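Local coordinates for protein MHC class I antigen (Anolis carolinensis, PDB 7CPO) that probably presents short peptides at the cell surface to T cells, as the heavy chain of a class I complex with beta2-microglobulin, at residues 228-233 against 245-250; 184-189 against 266-271. All coordinates share one frame; numbering follows the deposited sequence.

In the fold
Both contacts belong to the membrane-proximal immunoglobulin C1-set domain, the alpha-3 domain of a class I heavy chain, and its approach from the peptide-binding domains. Along the chain the order is 184-189, 228-233, 245-250, 266-271, so contact 2 brings together segments that flank the whole hairpin of contact 1. Their centres lie 20 Å apart. Strands 188-193 and 230-237 are the outermost of one four-stranded antiparallel sheet: contact 1 forms one edge, while contact 2 sits where the chain enters the other. Trp246 of contact 1 packs on Gln8 of the beta2-microglobulin chain, and Glu188, within 184-189, forms a salt bridge with its Arg12, consistent with a domain that supports the peptide-binding platform beside beta2-microglobulin.

Contact 1: 228-233 against 245-250; sequences QDVFHG and TWRSVK
With CG lodged between its backbone N and carbonyl carbon (chi1 61°), Trp246 folds its indole over the backbone of Gly233, while Arg247, CG anti to N, extends past Val230 and His232. The two segments belong to the paired strands of an antiparallel beta hairpin, 230-237 and 243-251, at the edge of an immunoglobulin C1-set sheet, and the axes of 230-232 and 245-250 come within 4.6 Å. Phe231 and Ser248 make the hydrogen-bonded pair: Ser248 N donates to Phe231 O at 2.8 Å, and Phe231 N to Ser248 O at 3.1 Å. Ser248 OG adds a weak bond to the same Phe231 O, and this hydroxyl also lies at the edge of the Phe231 ring. Val230, Arg247, His232 and Val249 occupy the other face. There Val230 CG1 approaches Arg247 NE to 3.5 Å, and Val230 CG2 meets Val249 CG2 at 3.9 Å. The planes of the His232 ring and the guanidinium are turned only 15° from parallel, but the two side chains cross at an angle, and the closest approach is His232 CB to Arg247 NH1. Beyond the hairpin, Lys250 NZ forms a salt bridge with Glu195, and Trp246 packs on Gln8 of the beta2-microglobulin chain. Gly233 N donates to Trp246 O at 2.9 Å, and Gly233 CA makes a CH-pi contact 3.7 Å from the centroid of the indole five-membered ring, 23° off its normal.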
loop_
_atom_site.group_PDB
_atom_site.type_symbol
_atom_site.label_atom_id
_atom_site.label_comp_id
_atom_site.label_asym_id
_atom_site.label_seq_id
_atom_site.Cartn_x
_atom_site.Cartn_y
_atom_site.Cartn_z
ATOM N N GLN A 228 -11.763 -11.293 23.615
ATOM C CA GLN A 228 -12.942 -12.100 23.372
ATOM C C GLN A 228 -13.996 -11.265 22.654
ATOM O O GLN A 228 -14.315 -10.148 23.080
ATOM C CB GLN A 228 -13.475 -12.632 24.700
ATOM C CG GLN A 228 -14.841 -13.258 24.636
ATOM C CD GLN A 228 -15.268 -13.786 25.982
ATOM O OE1 GLN A 228 -14.475 -14.410 26.698
ATOM N NE2 GLN A 228 -16.526 -13.543 26.340
ATOM N N ASP A 229 -14.531 -11.805 21.558
ATOM C CA ASP A 229 -15.561 -11.119 20.783
ATOM C C ASP A 229 -15.066 -9.751 20.312
ATOM O O ASP A 229 -15.812 -8.768 20.287
ATOM C CB ASP A 229 -16.857 -10.997 21.588
ATOM C CG ASP A 229 -17.534 -12.346 21.802
ATOM O OD1 ASP A 229 -17.758 -13.054 20.795
ATOM O OD2 ASP A 229 -17.838 -12.701 22.966
ATOM N N VAL A 230 -13.787 -9.688 19.947
ATOM C CA VAL A 230 -13.148 -8.461 19.497
ATOM C C VAL A 230 -12.763 -8.610 18.032
ATOM O O VAL A 230 -12.063 -9.557 17.656
ATOM C CB VAL A 230 -11.927 -8.108 20.355
ATOM C CG1 VAL A 230 -11.277 -6.848 19.811
ATOM C CG2 VAL A 230 -12.357 -7.892 21.790
ATOM N N PHE A 231 -13.225 -7.685 17.209
ATOM C CA PHE A 231 -12.885 -7.646 15.800
ATOM C C PHE A 231 -12.294 -6.280 15.466
ATOM O O PHE A 231 -12.400 -5.317 16.236
ATOM C CB PHE A 231 -14.107 -7.950 14.919
ATOM C CG PHE A 231 -14.755 -9.274 15.223
ATOM C CD1 PHE A 231 -14.312 -10.434 14.609
ATOM C CD2 PHE A 231 -15.809 -9.364 16.135
ATOM C CE1 PHE A 231 -14.904 -11.670 14.894
ATOM C CE2 PHE A 231 -16.401 -10.599 16.431
ATOM C CZ PHE A 231 -15.950 -11.751 15.809
ATOM N N HIS A 232 -11.636 -6.211 14.311
ATOM C CA HIS A 232 -10.929 -5.001 13.938
ATOM C C HIS A 232 -10.991 -4.850 12.431
ATOM O O HIS A 232 -11.173 -5.829 11.703
ATOM C CB HIS A 232 -9.481 -5.039 14.424
ATOM C CG HIS A 232 -8.653 -6.092 13.751
ATOM N ND1 HIS A 232 -7.953 -5.861 12.584
ATOM C CD2 HIS A 232 -8.432 -7.387 14.069
ATOM C CE1 HIS A 232 -7.327 -6.966 12.223
ATOM N NE2 HIS A 232 -7.601 -7.906 13.106
ATOM N N GLY A 233 -10.871 -3.609 11.967
ATOM C CA GLY A 233 -10.873 -3.322 10.552
ATOM C C GLY A 233 -9.484 -3.424 9.945
ATOM O O GLY A 233 -8.519 -3.858 10.578
ATOM N N THR A 245 -8.764 3.232 11.151
ATOM C CA THR A 245 -9.150 1.857 11.458
ATOM C C THR A 245 -10.220 1.864 12.549
ATOM O O THR A 245 -10.579 2.916 13.092
ATOM C CB THR A 245 -7.941 1.018 11.878
ATOM O OG1 THR A 245 -8.319 -0.360 11.938
ATOM C CG2 THR A 245 -7.446 1.452 13.217
ATOM N N TRP A 246 -10.726 0.670 12.876
ATOM C CA TRP A 246 -11.686 0.505 13.961
ATOM C C TRP A 246 -11.453 -0.815 14.688
ATOM O O TRP A 246 -10.833 -1.747 14.169
ATOM C CB TRP A 246 -13.135 0.568 13.465
ATOM C CG TRP A 246 -13.490 -0.493 12.485
ATOM C CD1 TRP A 246 -13.509 -0.377 11.119
ATOM C CD2 TRP A 246 -13.899 -1.830 12.777
ATOM N NE1 TRP A 246 -13.892 -1.568 10.545
ATOM C CE2 TRP A 246 -14.138 -2.475 11.542
ATOM C CE3 TRP A 246 -14.085 -2.551 13.963
ATOM C CZ2 TRP A 246 -14.551 -3.803 11.462
ATOM C CZ3 TRP A 246 -14.489 -3.878 13.880
ATOM C CH2 TRP A 246 -14.720 -4.486 12.637
ATOM N N ARG A 247 -11.980 -0.880 15.909
ATOM C CA ARG A 247 -11.936 -2.074 16.736
ATOM C C ARG A 247 -13.217 -2.159 17.551
ATOM O O ARG A 247 -13.633 -1.167 18.159
ATOM C CB ARG A 247 -10.733 -2.053 17.666
ATOM C CG ARG A 247 -10.338 -3.413 18.166
ATOM C CD ARG A 247 -9.099 -3.267 19.011
ATOM N NE ARG A 247 -8.597 -4.552 19.496
ATOM C CZ ARG A 247 -7.818 -5.376 18.799
ATOM N NH1 ARG A 247 -7.442 -5.053 17.568
ATOM N NH2 ARG A 247 -7.397 -6.513 19.346
ATOM N N SER A 248 -13.813 -3.351 17.582
ATOM C CA SER A 248 -15.116 -3.584 18.186
ATOM C C SER A 248 -15.043 -4.690 19.230
ATOM O O SER A 248 -14.144 -5.536 19.223
ATOM C CB SER A 248 -16.156 -3.963 17.133
ATOM O OG SER A 248 -15.836 -5.223 16.576
ATOM N N VAL A 249 -16.015 -4.660 20.137
ATOM C CA VAL A 249 -16.203 -5.693 21.150
ATOM C C VAL A 249 -17.701 -5.842 21.395
ATOM O O VAL A 249 -18.453 -4.863 21.350
ATOM C CB VAL A 249 -15.429 -5.359 22.448
ATOM C CG1 VAL A 249 -15.864 -4.008 23.005
ATOM C CG2 VAL A 249 -15.601 -6.472 23.487
ATOM N N LYS A 250 -18.148 -7.074 21.602
ATOM C CA LYS A 250 -19.528 -7.310 21.995
ATOM C C LYS A 250 -19.584 -7.321 23.517
ATOM O O LYS A 250 -18.906 -8.130 24.163
ATOM C CB LYS A 250 -20.087 -8.607 21.410
ATOM C CG LYS A 250 -21.617 -8.637 21.535
ATOM C CD LYS A 250 -22.293 -9.864 20.929
ATOM C CE LYS A 250 -22.897 -9.528 19.546
ATOM N NZ LYS A 250 -24.016 -8.522 19.600
#

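Contact 2: 184-189 against 266-271; sequences TEVPEV and DGLPNP
Leu268 CD2 meets Val186 CG1 at 3.8 Å and Pro187 CD at 4.0 Å, so one methyl of the leucine touches two consecutive residues of 184-189. Both pairs approach at an angle, and Leu268 CG lies 4.2 Å from the same Pro187 CD. The torsions explain the reach: Leu268 holds CG anti to its carbonyl carbon (chi1 -49°), which swings its branched end to the opposing segment. The second methyl of Val186, CG2, rests 3.9 Å from Gly267 O. Here the backbones draw close, Val186 CA and Gly267 CA being 4.5 Å apart, and the glycine adds no side chain at this approach. At the outer end Thr184 makes looser contacts, its CG2 standing 4.4 Å from Asp266 CB. A second shell packs around these groups. Pro187 is buried against Val207 and Phe210 of strand 201-210, with Ile215 and His265 also touching it, and Leu268 leans on Val263 of strand 259-264. Gly267 N is hydrogen-bonded to His265 ND1, just before the segment. The contact thus joins the entry into the first strand of the C1-set domain to the loop between the last two strands of its other sheet. With 239 Å² buried in all and only apolar and van der Waals approaches between them, the two segments are held by dispersion and the burial of apolar groups, without directional polar bonds.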
loop_
_atom_site.group_PDB
_atom_site.type_symbol
_atom_site.label_atom_id
_atom_site.label_comp_id
_atom_site.label_asym_id
_atom_site.label_seq_id
_atom_site.Cartn_x
_atom_site.Cartn_y
_atom_site.Cartn_z
ATOM N N THR A 184 3.975 14.046 13.005
ATOM C CA THR A 184 3.025 13.191 13.706
ATOM C C THR A 184 1.673 13.878 13.670
ATOM O O THR A 184 1.584 15.097 13.834
ATOM C CB THR A 184 3.431 12.897 15.173
ATOM O OG1 THR A 184 3.279 14.087 15.955
ATOM C CG2 THR A 184 4.881 12.429 15.271
ATOM N N GLU A 185 0.626 13.099 13.415
ATOM C CA GLU A 185 -0.748 13.581 13.475
ATOM C C GLU A 185 -1.499 12.792 14.542
ATOM O O GLU A 185 -1.401 11.562 14.589
ATOM C CB GLU A 185 -1.430 13.465 12.112
ATOM C CG GLU A 185 -0.729 14.267 11.025
ATOM C CD GLU A 185 -1.683 14.852 9.983
ATOM O OE1 GLU A 185 -2.756 15.378 10.370
ATOM O OE2 GLU A 185 -1.348 14.798 8.771
ATOM N N VAL A 186 -2.239 13.502 15.391
ATOM C CA VAL A 186 -2.834 12.902 16.597
ATOM C C VAL A 186 -4.029 12.035 16.209
ATOM O O VAL A 186 -4.899 12.488 15.453
ATOM C CB VAL A 186 -3.245 13.990 17.585
ATOM C CG1 VAL A 186 -3.815 13.361 18.846
ATOM C CG2 VAL A 186 -2.056 14.880 17.918
ATOM N N PRO A 187 -4.104 10.788 16.672
ATOM C CA PRO A 187 -5.321 9.995 16.466
ATOM C C PRO A 187 -6.552 10.686 17.042
ATOM O O PRO A 187 -6.492 11.398 18.048
ATOM C CB PRO A 187 -5.030 8.689 17.213
ATOM C CG PRO A 187 -3.556 8.655 17.376
ATOM C CD PRO A 187 -3.100 10.066 17.468
ATOM N N GLU A 188 -7.675 10.462 16.369
ATOM C CA GLU A 188 -8.983 10.984 16.740
ATOM C C GLU A 188 -9.846 9.772 17.061
ATOM O O GLU A 188 -10.223 9.024 16.148
ATOM C CB GLU A 188 -9.578 11.827 15.603
ATOM C CG GLU A 188 -8.642 12.938 15.088
ATOM C CD GLU A 188 -8.620 13.109 13.547
ATOM O OE1 GLU A 188 -9.607 12.754 12.860
ATOM O OE2 GLU A 188 -7.602 13.617 13.023
ATOM N N VAL A 189 -10.144 9.579 18.350
ATOM C CA VAL A 189 -10.771 8.362 18.873
ATOM C C VAL A 189 -12.216 8.652 19.254
ATOM O O VAL A 189 -12.485 9.528 20.085
ATOM C CB VAL A 189 -10.021 7.821 20.098
ATOM C CG1 VAL A 189 -10.579 6.447 20.496
ATOM C CG2 VAL A 189 -8.526 7.778 19.841
ATOM N N ASP A 266 2.491 7.596 18.697
ATOM C CA ASP A 266 3.467 8.686 18.809
ATOM C C ASP A 266 2.808 10.057 19.010
ATOM O O ASP A 266 3.416 10.957 19.602
ATOM C CB ASP A 266 4.356 8.735 17.565
ATOM C CG ASP A 266 5.343 7.580 17.486
ATOM O OD1 ASP A 266 5.366 6.710 18.391
ATOM O OD2 ASP A 266 6.117 7.566 16.505
ATOM N N GLY A 267 1.591 10.254 18.505
ATOM C CA GLY A 267 0.929 11.529 18.721
ATOM C C GLY A 267 0.409 11.735 20.126
ATOM O O GLY A 267 0.044 12.862 20.476
ATOM N N LEU A 268 0.363 10.676 20.933
ATOM C CA LEU A 268 -0.167 10.734 22.291
ATOM C C LEU A 268 0.996 10.621 23.263
ATOM O O LEU A 268 1.556 9.526 23.438
ATOM C CB LEU A 268 -1.177 9.606 22.535
ATOM C CG LEU A 268 -2.267 9.411 21.486
ATOM C CD1 LEU A 268 -3.061 8.182 21.811
ATOM C CD2 LEU A 268 -3.162 10.620 21.412
ATOM N N PRO A 269 1.411 11.712 23.906
ATOM C CA PRO A 269 2.429 11.567 24.958
ATOM C C PRO A 269 1.982 10.604 26.053
ATOM O O PRO A 269 2.793 9.801 26.529
ATOM C CB PRO A 269 2.617 13.008 25.456
ATOM C CG PRO A 269 1.331 13.723 25.056
ATOM C CD PRO A 269 0.931 13.099 23.759
ATOM N N ASN A 270 0.670 10.629 26.446
ATOM C CA ASN A 270 0.088 9.589 27.292
ATOM C C ASN A 270 -0.925 8.772 26.502
ATOM O O ASN A 270 -1.614 9.320 25.642
ATOM C CB ASN A 270 -0.621 10.179 28.519
ATOM C CG ASN A 270 0.036 11.436 29.022
ATOM O OD1 ASN A 270 1.124 11.385 29.599
ATOM N ND2 ASN A 270 -0.615 12.582 28.803
ATOM N N PRO A 271 -1.060 7.476 26.765
ATOM C CA PRO A 271 -2.125 6.716 26.102
ATOM C C PRO A 271 -3.489 7.260 26.511
ATOM O O PRO A 271 -3.642 7.846 27.581
ATOM C CB PRO A 271 -1.908 5.279 26.602
ATOM C CG PRO A 271 -0.495 5.252 27.139
ATOM C CD PRO A 271 -0.258 6.640 27.674
#